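Local coordinates for dihydrophenazinedicarboxylate synthase (Burkholderia, PDB 4HMW), which catalyses FMN-dependent oxidations by molecular oxygen in the terminal steps of biosynthesis of the antibiotic phenazine, at residues E184-A189 with H196-Y201; S15-F20 with A190-L195; M136-S141 with V167-P172. One frame throughout, in Å; residues are numbered along the deposited sequence. Where two conformers were deposited one is given.

Contact 1. Residues E184-A189 with H196-Y201; sequences EMEFWA and HRRLRY. With FMN (flavin mononucleotide), chain C.
Arg198 grips Glu186 side-on: NE reaches OE2 and NH2 reaches OE1, each bond 2.8 Å and almost straight. Both oxygens lie in the guanidinium plane, the nitrogens over 30° out of the carboxylate plane. NH2 also donates to FMN O2P at 2.9 Å; NH1 bonds the Gln214 carbonyl and Ser146 OG of the second subunit. Glu186, with these two, is thus placed to hold the guanidinium for its bond to the phosphate.

Trp188 CD1 packs on Arg198 CG, its NE1 comes within 3.4 Å of FMN O3', and CZ2 lies over one face of the His196 ring. Glu184 OE1 meets Arg200 NE by charge alone (3.6 Å), with a water bridging the two; Arg87 of the second subunit is Glu184's stronger partner.

On the backbone, Met185, Phe187 and Ala189 pair in both directions with Tyr201, Leu199 and Arg197. Bends at chi2 and chi3 return Arg197 NE to Ala189 O (3.2 Å) from above the carbonyl plane, opposite Arg197 N, and NH2 bonds the Ala190 and Val18 carbonyls. The arrangement is an antiparallel beta hairpin whose face bearing Glu186, Trp188 and Arg198 completes an FMN site at the dimer interface, as in pyridoxamine 5'-phosphate oxidases.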
loop_
_atom_site.group_PDB
_atom_site.type_symbol
_atom_site.label_atom_id
_atom_site.label_comp_id
_atom_site.label_asym_id
_atom_site.label_seq_id
_atom_site.Cartn_x
_atom_site.Cartn_y
_atom_site.Cartn_z
ATOM N N GLU B 184 5.906 -14.175 -5.421
ATOM C CA GLU B 184 6.729 -13.138 -6.046
ATOM C C GLU B 184 7.047 -12.117 -4.975
ATOM O O GLU B 184 6.179 -11.762 -4.203
ATOM C CB GLU B 184 6.003 -12.464 -7.225
ATOM C CG GLU B 184 6.831 -11.375 -7.901
ATOM C CD GLU B 184 6.097 -10.691 -9.062
ATOM O OE1 GLU B 184 6.736 -9.878 -9.765
ATOM O OE2 GLU B 184 4.887 -10.970 -9.298
ATOM N N MET B 185 8.298 -11.670 -4.906
ATOM C CA MET B 185 8.674 -10.535 -4.065
ATOM C C MET B 185 9.615 -9.598 -4.787
ATOM O O MET B 185 10.388 -10.020 -5.595
ATOM C CB MET B 185 9.362 -11.012 -2.792
ATOM C CG MET B 185 8.419 -11.771 -1.926
ATOM S SD MET B 185 9.059 -12.284 -0.350
ATOM C CE MET B 185 9.757 -10.834 0.279
ATOM N N GLU B 186 9.532 -8.310 -4.489
ATOM C CA GLU B 186 10.536 -7.381 -4.986
ATOM C C GLU B 186 11.079 -6.587 -3.852
ATOM O O GLU B 186 10.323 -6.143 -2.937
ATOM C CB GLU B 186 10.002 -6.367 -6.024
ATOM C CG GLU B 186 11.191 -5.476 -6.546
ATOM C CD GLU B 186 10.830 -4.192 -7.327
ATOM O OE1 GLU B 186 9.699 -4.084 -7.899
ATOM O OE2 GLU B 186 11.721 -3.290 -7.392
ATOM N N PHE B 187 12.394 -6.405 -3.907
ATOM C CA PHE B 187 13.129 -5.598 -2.945
ATOM C C PHE B 187 13.658 -4.401 -3.701
ATOM O O PHE B 187 14.345 -4.560 -4.710
ATOM C CB PHE B 187 14.260 -6.426 -2.388
ATOM C CG PHE B 187 13.791 -7.576 -1.536
ATOM C CD1 PHE B 187 13.413 -8.766 -2.136
ATOM C CD2 PHE B 187 13.727 -7.473 -0.164
ATOM C CE1 PHE B 187 12.953 -9.812 -1.403
ATOM C CE2 PHE B 187 13.284 -8.545 0.590
ATOM C CZ PHE B 187 12.891 -9.723 -0.042
ATOM N N TRP B 188 13.334 -3.208 -3.224
ATOM C CA TRP B 188 13.719 -1.941 -3.882
ATOM C C TRP B 188 14.452 -1.029 -2.915
ATOM O O TRP B 188 13.989 -0.817 -1.807
ATOM C CB TRP B 188 12.448 -1.252 -4.340
ATOM C CG TRP B 188 12.554 0.041 -5.135
ATOM C CD1 TRP B 188 12.427 0.166 -6.479
ATOM C CD2 TRP B 188 12.753 1.370 -4.638
ATOM N NE1 TRP B 188 12.511 1.474 -6.866
ATOM C CE2 TRP B 188 12.683 2.248 -5.757
ATOM C CE3 TRP B 188 12.910 1.917 -3.367
ATOM C CZ2 TRP B 188 12.830 3.621 -5.641
ATOM C CZ3 TRP B 188 13.030 3.294 -3.256
ATOM C CH2 TRP B 188 12.990 4.126 -4.384
ATOM N N ALA B 189 15.595 -0.483 -3.329
ATOM C CA ALA B 189 16.352 0.408 -2.461
ATOM C C ALA B 189 16.827 1.600 -3.266
ATOM O O ALA B 189 17.521 1.458 -4.254
ATOM C CB ALA B 189 17.511 -0.302 -1.836
ATOM N N HIS B 196 17.991 3.026 -9.051
ATOM C CA HIS B 196 17.610 2.322 -7.834
ATOM C C HIS B 196 17.888 0.830 -7.963
ATOM O O HIS B 196 17.827 0.286 -9.072
ATOM C CB HIS B 196 16.116 2.559 -7.590
ATOM C CG HIS B 196 15.746 3.998 -7.590
ATOM N ND1 HIS B 196 16.404 4.916 -6.805
ATOM C CD2 HIS B 196 14.820 4.691 -8.289
ATOM C CE1 HIS B 196 15.875 6.114 -6.990
ATOM N NE2 HIS B 196 14.918 6.009 -7.898
ATOM N N ARG B 197 18.160 0.170 -6.835
ATOM C CA ARG B 197 18.419 -1.267 -6.796
ATOM C C ARG B 197 17.095 -1.980 -6.724
ATOM O O ARG B 197 16.337 -1.757 -5.792
ATOM C CB ARG B 197 19.228 -1.645 -5.544
ATOM C CG ARG B 197 20.691 -1.374 -5.616
ATOM C CD ARG B 197 21.087 0.079 -5.441
ATOM N NE ARG B 197 20.598 0.767 -4.240
ATOM C CZ ARG B 197 21.166 0.750 -3.038
ATOM N NH1 ARG B 197 22.220 -0.003 -2.776
ATOM N NH2 ARG B 197 20.633 1.482 -2.086
ATOM N N ARG B 198 16.838 -2.847 -7.695
ATOM C CA ARG B 198 15.566 -3.573 -7.792
ATOM C C ARG B 198 15.854 -5.034 -7.993
ATOM O O ARG B 198 16.442 -5.414 -8.983
ATOM C CB ARG B 198 14.739 -3.079 -8.974
ATOM C CG ARG B 198 14.357 -1.583 -8.918
ATOM C CD ARG B 198 13.362 -1.271 -10.015
ATOM N NE ARG B 198 12.105 -1.984 -9.805
ATOM C CZ ARG B 198 11.078 -2.005 -10.664
ATOM N NH1 ARG B 198 11.158 -1.366 -11.822
ATOM N NH2 ARG B 198 9.970 -2.686 -10.347
ATOM N N LEU B 199 15.455 -5.855 -7.023
ATOM C CA LEU B 199 15.676 -7.288 -7.072
ATOM C C LEU B 199 14.343 -7.983 -6.987
ATOM O O LEU B 199 13.625 -7.890 -5.976
ATOM C CB LEU B 199 16.555 -7.719 -5.877
ATOM C CG LEU B 199 16.865 -9.217 -5.792
ATOM C CD1 LEU B 199 17.758 -9.692 -6.941
ATOM C CD2 LEU B 199 17.535 -9.508 -4.442
ATOM N N ARG B 200 14.012 -8.701 -8.041
ATOM C CA ARG B 200 12.771 -9.460 -8.123
ATOM C C ARG B 200 13.005 -10.952 -7.930
ATOM O O ARG B 200 13.901 -11.517 -8.536
ATOM C CB ARG B 200 12.091 -9.220 -9.480
ATOM C CG ARG B 200 10.936 -10.176 -9.743
ATOM C CD ARG B 200 10.351 -10.047 -11.140
ATOM N NE ARG B 200 9.705 -8.783 -11.411
ATOM C CZ ARG B 200 9.492 -8.303 -12.645
ATOM N NH1 ARG B 200 9.934 -8.969 -13.719
ATOM N NH2 ARG B 200 8.867 -7.134 -12.815
ATOM N N TYR B 201 12.227 -11.546 -7.027
ATOM C CA TYR B 201 12.140 -12.996 -6.849
ATOM C C TYR B 201 10.827 -13.518 -7.412
ATOM O O TYR B 201 9.764 -12.988 -7.094
ATOM C CB TYR B 201 12.114 -13.383 -5.389
ATOM C CG TYR B 201 13.448 -13.386 -4.662
ATOM C CD1 TYR B 201 14.024 -12.196 -4.218
ATOM C CD2 TYR B 201 14.121 -14.580 -4.397
ATOM C CE1 TYR B 201 15.223 -12.197 -3.525
ATOM C CE2 TYR B 201 15.331 -14.590 -3.721
ATOM C CZ TYR B 201 15.872 -13.384 -3.284
ATOM O OH TYR B 201 17.039 -13.352 -2.581
HETATM N N1 FMN C . 7.441 5.126 -10.144
HETATM C C2 FMN C . 6.748 5.736 -11.153
HETATM O O2 FMN C . 6.644 5.201 -12.242
HETATM N N3 FMN C . 6.122 6.932 -10.925
HETATM C C4 FMN C . 6.236 7.560 -9.709
HETATM O O4 FMN C . 5.656 8.652 -9.544
HETATM C C4A FMN C . 6.963 6.961 -8.688
HETATM N N5 FMN C . 7.119 7.592 -7.466
HETATM C C5A FMN C . 7.827 6.932 -6.458
HETATM C C6 FMN C . 7.954 7.544 -5.230
HETATM C C7 FMN C . 8.620 6.911 -4.200
HETATM C C7M FMN C . 8.730 7.615 -2.893
HETATM C C8 FMN C . 9.204 5.668 -4.411
HETATM C C8M FMN C . 9.914 4.955 -3.307
HETATM C C9 FMN C . 9.077 5.049 -5.640
HETATM C C9A FMN C . 8.426 5.695 -6.684
HETATM N N10 FMN C . 8.299 5.096 -7.965
HETATM C C10 FMN C . 7.574 5.740 -8.935
HETATM C "C1'" FMN C . 8.890 3.780 -8.326
HETATM C "C2'" FMN C . 7.882 2.646 -8.128
HETATM O "O2'" FMN C . 7.707 2.331 -6.739
HETATM C "C3'" FMN C . 8.287 1.372 -8.871
HETATM O "O3'" FMN C . 9.571 0.992 -8.420
HETATM C "C4'" FMN C . 8.253 1.565 -10.398
HETATM O "O4'" FMN C . 7.247 2.503 -10.734
HETATM C "C5'" FMN C . 8.110 0.241 -11.132
HETATM O "O5'" FMN C . 6.965 -0.449 -10.677
HETATM P P FMN C . 6.376 -1.696 -11.481
HETATM O O1P FMN C . 5.691 -1.172 -12.729
HETATM O O2P FMN C . 7.553 -2.609 -11.856
HETATM O O3P FMN C . 5.378 -2.314 -10.563
HETATM O O HOH W 1 8.538 -7.660 -9.169
#

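Contact 2. Residues S15-F20 with A190-L195; sequences SVDVLF and ASSDRL
The carboxylate of Asp17 is the flat group through which the two loops meet, and Ser192 engages both of its oxygens. Ser192 OG donates to OD2 of Asp17 at 2.8 Å, using the syn lone pair of OD2. Ser192 N reaches Asp17 OD1 at 2.9 Å, also on the syn side but 35° out of the carboxylate plane. Ser192 N and Ser191 CA, the latter 3.3 Å from Asp17 OD1, are displaced to one face of the carboxylate, and two waters on OD1 to the other.

With chi1 at -53°, Asp17 CG stands beside its own backbone N, so that the carboxylate and the amide of one residue both address the 190-195 loop. That amide, Asp17 N, donates to Ala190 O at 3.0 Å. Ala190 O also accepts from a water that bridges to Val18 N, and from Arg197 NH2. Of the two waters that donate to Asp17 OD1, one also donates to Ser192 OG and accepts from Asp193 N, the other donates to Ser191 OG.

Val16 CG1 approaches Ala190 CB at 4.2 Å, and Val16 CG2 rests against Ser192 CB.

The 190-195 loop is shaped by a type I beta turn from Ser191 to Arg194 and by an Asx turn in which Asp193 OD1 accepts from Leu195 N. Ser191 OG donates to Leu195 O, and Asp193 OD2 forms a salt bridge with Arg156 of the second subunit.

The contact joins the N-terminal loop before helix 30-43 to the loop linking strands 184-189 and 197-204. Its chemistry is that of an exposed aspartate held by hydrogen bonds: three protein donors from the two loops are matched to acceptors, and the donors and waters around the carboxylate would be expected to favour its charged form.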
loop_
_atom_site.group_PDB
_atom_site.type_symbol
_atom_site.label_atom_id
_atom_site.label_comp_id
_atom_site.label_asym_id
_atom_site.label_seq_id
_atom_site.Cartn_x
_atom_site.Cartn_y
_atom_site.Cartn_z
ATOM N N SER B 15 18.192 8.299 3.350
ATOM C CA SER B 15 17.172 7.489 2.704
ATOM C C SER B 15 17.608 7.127 1.290
ATOM O O SER B 15 16.808 6.731 0.456
ATOM C CB SER B 15 15.870 8.267 2.701
ATOM O OG SER B 15 16.161 9.649 2.656
ATOM N N VAL B 16 18.900 7.290 1.002
ATOM C CA VAL B 16 19.434 6.821 -0.280
ATOM C C VAL B 16 20.717 6.046 0.023
ATOM O O VAL B 16 21.354 6.241 1.080
ATOM C CB VAL B 16 19.713 7.986 -1.270
ATOM C CG1 VAL B 16 18.413 8.577 -1.840
ATOM C CG2 VAL B 16 20.563 9.058 -0.590
ATOM N N ASP B 17 21.067 5.154 -0.891
ATOM C CA ASP B 17 22.322 4.427 -0.840
ATOM C C ASP B 17 22.501 3.561 0.418
ATOM O O ASP B 17 23.631 3.343 0.860
ATOM C CB ASP B 17 23.490 5.409 -1.015
ATOM C CG ASP B 17 23.331 6.271 -2.262
ATOM O OD1 ASP B 17 22.808 5.747 -3.281
ATOM O OD2 ASP B 17 23.733 7.470 -2.215
ATOM N N VAL B 18 21.421 2.998 0.964
ATOM C CA VAL B 18 21.654 1.998 1.989
ATOM C C VAL B 18 22.368 0.798 1.368
ATOM O O VAL B 18 22.317 0.582 0.163
ATOM C CB VAL B 18 20.422 1.594 2.760
ATOM C CG1 VAL B 18 19.755 2.879 3.311
ATOM C CG2 VAL B 18 19.512 0.719 1.920
ATOM N N LEU B 19 23.082 0.047 2.195
ATOM C CA LEU B 19 23.844 -1.066 1.687
ATOM C C LEU B 19 22.872 -2.184 1.328
ATOM O O LEU B 19 21.857 -2.391 2.003
ATOM C CB LEU B 19 24.802 -1.585 2.735
ATOM C CG LEU B 19 25.944 -2.412 2.162
ATOM C CD1 LEU B 19 27.049 -1.508 1.607
ATOM C CD2 LEU B 19 26.486 -3.409 3.245
ATOM N N PHE B 20 23.210 -2.933 0.303
ATOM C CA PHE B 20 22.299 -3.971 -0.217
ATOM C C PHE B 20 23.205 -4.957 -0.963
ATOM O O PHE B 20 23.131 -5.095 -2.166
ATOM C CB PHE B 20 21.285 -3.305 -1.127
ATOM C CG PHE B 20 20.193 -4.226 -1.679
ATOM C CD1 PHE B 20 20.035 -5.541 -1.243
ATOM C CD2 PHE B 20 19.320 -3.740 -2.644
ATOM C CE1 PHE B 20 19.027 -6.334 -1.763
ATOM C CE2 PHE B 20 18.323 -4.536 -3.167
ATOM C CZ PHE B 20 18.179 -5.846 -2.732
ATOM N N ALA B 190 16.465 2.779 -2.802
ATOM C CA ALA B 190 16.759 4.028 -3.503
ATOM C C ALA B 190 18.265 4.265 -3.588
ATOM O O ALA B 190 19.039 3.916 -2.674
ATOM C CB ALA B 190 16.108 5.200 -2.776
ATOM N N SER B 191 18.658 4.908 -4.684
ATOM C CA SER B 191 20.040 5.324 -4.947
ATOM C C SER B 191 20.038 6.785 -5.261
ATOM O O SER B 191 19.175 7.259 -5.989
ATOM C CB SER B 191 20.572 4.625 -6.171
ATOM O OG SER B 191 20.601 3.232 -5.984
ATOM N N SER B 192 21.026 7.512 -4.752
ATOM C CA SER B 192 21.078 8.941 -5.055
ATOM C C SER B 192 21.279 9.252 -6.544
ATOM O O SER B 192 20.875 10.335 -6.982
ATOM C CB SER B 192 22.110 9.654 -4.187
ATOM O OG SER B 192 23.411 9.165 -4.449
ATOM N N ASP B 193 21.916 8.355 -7.310
ATOM C CA ASP B 193 22.114 8.588 -8.753
ATOM C C ASP B 193 20.879 8.156 -9.564
ATOM O O ASP B 193 20.925 8.152 -10.782
ATOM C CB ASP B 193 23.433 7.926 -9.297
ATOM C CG ASP B 193 23.443 6.386 -9.211
ATOM O OD1 ASP B 193 22.407 5.754 -8.893
ATOM O OD2 ASP B 193 24.538 5.798 -9.427
ATOM N N ARG B 194 19.806 7.781 -8.851
ATOM C CA ARG B 194 18.510 7.405 -9.446
ATOM C C ARG B 194 18.480 6.015 -10.090
ATOM O O ARG B 194 17.435 5.569 -10.573
ATOM C CB ARG B 194 18.021 8.460 -10.467
ATOM C CG ARG B 194 17.680 9.825 -9.843
ATOM C CD ARG B 194 17.139 10.807 -10.852
ATOM N NE ARG B 194 16.972 12.132 -10.263
ATOM C CZ ARG B 194 15.817 12.643 -9.845
ATOM N NH1 ARG B 194 14.694 11.955 -9.946
ATOM N NH2 ARG B 194 15.794 13.864 -9.337
ATOM N N LEU B 195 19.610 5.296 -10.098
ATOM C CA LEU B 195 19.585 3.926 -10.617
ATOM C C LEU B 195 19.262 3.035 -9.421
ATOM O O LEU B 195 20.139 2.383 -8.813
ATOM C CB LEU B 195 20.908 3.539 -11.299
ATOM C CG LEU B 195 20.691 2.517 -12.428
ATOM C CD1 LEU B 195 21.937 2.274 -13.236
ATOM C CD2 LEU B 195 20.133 1.214 -11.912
HETATM O O HOH W 2 23.755 6.443 -5.880
HETATM O O HOH W 3 22.997 3.237 -4.282
HETATM O O HOH W 4 18.479 3.252 0.027
#

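Contact 3. Residues M136-S141 with V167-P172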
loop_
_atom_site.group_PDB
_atom_site.type_symbol
_atom_site.label_atom_id
_atom_site.label_comp_id
_atom_site.label_asym_id
_atom_site.label_seq_id
_atom_site.Cartn_x
_atom_site.Cartn_y
_atom_site.Cartn_z
ATOM N N MET B 136 -8.496 -5.216 23.661
ATOM C CA MET B 136 -8.556 -5.610 22.259
ATOM C C MET B 136 -9.657 -6.661 22.067
ATOM O O MET B 136 -10.437 -6.574 21.110
ATOM C CB MET B 136 -7.189 -6.133 21.774
ATOM C CG MET B 136 -7.203 -6.631 20.333
ATOM S SD MET B 136 -7.943 -8.296 20.101
ATOM C CE MET B 136 -7.615 -8.493 18.354
ATOM N N HIS B 137 -9.724 -7.645 22.965
ATOM C CA HIS B 137 -10.770 -8.680 22.886
ATOM C C HIS B 137 -12.141 -8.059 22.902
ATOM O O HIS B 137 -13.034 -8.468 22.176
ATOM C CB HIS B 137 -10.721 -9.614 24.095
ATOM C CG HIS B 137 -9.569 -10.555 24.071
ATOM N ND1 HIS B 137 -9.217 -11.328 25.156
ATOM C CD2 HIS B 137 -8.683 -10.847 23.092
ATOM C CE1 HIS B 137 -8.161 -12.057 24.845
ATOM N NE2 HIS B 137 -7.827 -11.792 23.596
ATOM N N ALA B 138 -12.319 -7.086 23.776
ATOM C CA ALA B 138 -13.642 -6.513 23.980
ATOM C C ALA B 138 -14.085 -5.747 22.724
ATOM O O ALA B 138 -15.231 -5.869 22.286
ATOM C CB ALA B 138 -13.655 -5.606 25.228
ATOM N N MET B 139 -13.211 -4.947 22.144
ATOM C CA MET B 139 -13.611 -4.180 20.977
ATOM C C MET B 139 -13.766 -5.101 19.757
ATOM O O MET B 139 -14.694 -4.936 18.951
ATOM C CB MET B 139 -12.608 -3.047 20.676
ATOM C CG MET B 139 -13.043 -2.133 19.507
ATOM S SD MET B 139 -14.657 -1.386 19.785
ATOM C CE MET B 139 -14.286 -0.245 21.123
ATOM N N SER B 140 -12.860 -6.066 19.619
ATOM C CA SER B 140 -12.917 -7.007 18.505
ATOM C C SER B 140 -14.189 -7.865 18.572
ATOM O O SER B 140 -14.730 -8.260 17.540
ATOM C CB SER B 140 -11.702 -7.930 18.491
ATOM O OG SER B 140 -10.517 -7.248 18.114
ATOM N N SER B 141 -14.655 -8.163 19.787
ATOM C CA SER B 141 -15.865 -8.950 19.960
ATOM C C SER B 141 -17.112 -8.113 19.676
ATOM O O SER B 141 -18.072 -8.616 19.108
ATOM C CB SER B 141 -15.969 -9.500 21.368
ATOM O OG SER B 141 -14.919 -10.430 21.659
ATOM N N VAL B 167 -14.569 -12.093 32.838
ATOM C CA VAL B 167 -14.501 -13.462 32.371
ATOM C C VAL B 167 -13.650 -13.516 31.117
ATOM O O VAL B 167 -13.554 -12.515 30.371
ATOM C CB VAL B 167 -15.906 -14.003 32.025
ATOM C CG1 VAL B 167 -16.836 -13.795 33.181
ATOM C CG2 VAL B 167 -16.465 -13.326 30.787
ATOM N N ALA B 168 -13.026 -14.664 30.871
ATOM C CA ALA B 168 -12.258 -14.844 29.637
ATOM C C ALA B 168 -13.202 -14.758 28.446
ATOM O O ALA B 168 -14.223 -15.455 28.404
ATOM C CB ALA B 168 -11.553 -16.189 29.630
ATOM N N LEU B 169 -12.883 -13.906 27.487
ATOM C CA LEU B 169 -13.771 -13.715 26.323
ATOM C C LEU B 169 -13.417 -14.706 25.233
ATOM O O LEU B 169 -12.239 -14.827 24.834
ATOM C CB LEU B 169 -13.712 -12.279 25.787
ATOM C CG LEU B 169 -14.095 -11.218 26.824
ATOM C CD1 LEU B 169 -13.843 -9.798 26.313
ATOM C CD2 LEU B 169 -15.549 -11.407 27.291
ATOM N N PRO B 170 -14.423 -15.428 24.734
ATOM C CA PRO B 170 -14.118 -16.427 23.710
ATOM C C PRO B 170 -13.707 -15.770 22.395
ATOM O O PRO B 170 -14.066 -14.627 22.107
ATOM C CB PRO B 170 -15.432 -17.225 23.595
ATOM C CG PRO B 170 -16.507 -16.240 23.961
ATOM C CD PRO B 170 -15.868 -15.322 25.003
ATOM N N ARG B 171 -12.922 -16.483 21.606
ATOM C CA ARG B 171 -12.537 -15.982 20.307
ATOM C C ARG B 171 -13.739 -16.024 19.376
ATOM O O ARG B 171 -14.260 -17.085 19.126
ATOM C CB ARG B 171 -11.405 -16.822 19.712
ATOM C CG ARG B 171 -11.019 -16.325 18.321
ATOM C CD ARG B 171 -9.844 -17.060 17.742
ATOM N NE ARG B 171 -10.076 -18.500 17.552
ATOM C CZ ARG B 171 -10.585 -19.043 16.453
ATOM N NH1 ARG B 171 -10.964 -18.295 15.420
ATOM N NH2 ARG B 171 -10.711 -20.351 16.382
ATOM N N PRO B 172 -14.193 -14.868 18.867
ATOM C CA PRO B 172 -15.269 -14.913 17.866
ATOM C C PRO B 172 -14.815 -15.697 16.647
ATOM O O PRO B 172 -13.675 -15.534 16.254
ATOM C CB PRO B 172 -15.450 -13.440 17.467
ATOM C CG PRO B 172 -14.816 -12.637 18.546
ATOM C CD PRO B 172 -13.759 -13.492 19.176
HETATM O O HOH W 5 -10.496 -12.346 27.548
HETATM O O HOH W 6 -15.881 -12.682 22.731
#
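Leu169 CD1 packs on His137 CB at 3.8 Å, the first of the van der Waals contacts between the helix and the loop, and extends over the helix backbone to Ala138 N, with Ala138 CB slightly farther away. Its CG is turned beside the backbone N and CD1 runs on in an extended chain (chi1 -58°, chi2 172°), which carries this one methyl to the helix. One turn farther along, CG of Pro172 approaches OG of Ser141 at 3.8 Å and also borders the Ser141 CA. The two loop residues thus touch the helix at positions four residues apart.

Direct hydrogen bonding stays within the helix. Ser141 OG turns back to donate to His137 O at 2.8 Å, since chi1 of -65° sets it beside its own backbone N. His137 O also accepts the regular helical bond from Ser141 N, the two donors arriving from opposite faces of the carbonyl plane.

Water makes the polar links from segment to segment. One molecule lies 2.9 Å from His137 ND1 and accepts from Leu169 N. Another donates to both Ser141 OG and Pro170 O, at 2.7 Å from each, so the serine hydroxyl donates to its helix and accepts from the water.

Further bonds and stacking come from helix 122-130: the His137 ring stacks on Trp129 and its NE2 binds the Trp129 carbonyl, while Trp129 NE1 donates to Leu169 O. Ser140, on the same helix as His137, is a probable substrate-binding residue by analogy with relatives. The contact joins helix 134-142 to the loop between helix 152-165 and strand 175-182, with Ala138 and Ser141 packed on Leu162 of helix 152-165 and Pro172 against Trp129 of helix 122-130.

From the N terminus, the 15-20 loop runs ahead of helix 30-43 and meets residues 190-195 only near the C terminus, so contact 2 closes a span of 169 residues. Nested within that span, contact 3 links helix 134-142 to the loop leading into strand 175-182, closing 25 residues. Contact 1 closes a loop of only six residues, 190-195, by pairing strand 184-189 with strand 197-204; that loop carries the second half of contact 2, so contacts 1 and 2 cross. These two meet through Arg197 and His196, tying the N-terminal loop to the hairpin. Contact 3 lies on the opposite side of the chain's centre, about 40 Å from contact 1 between centres.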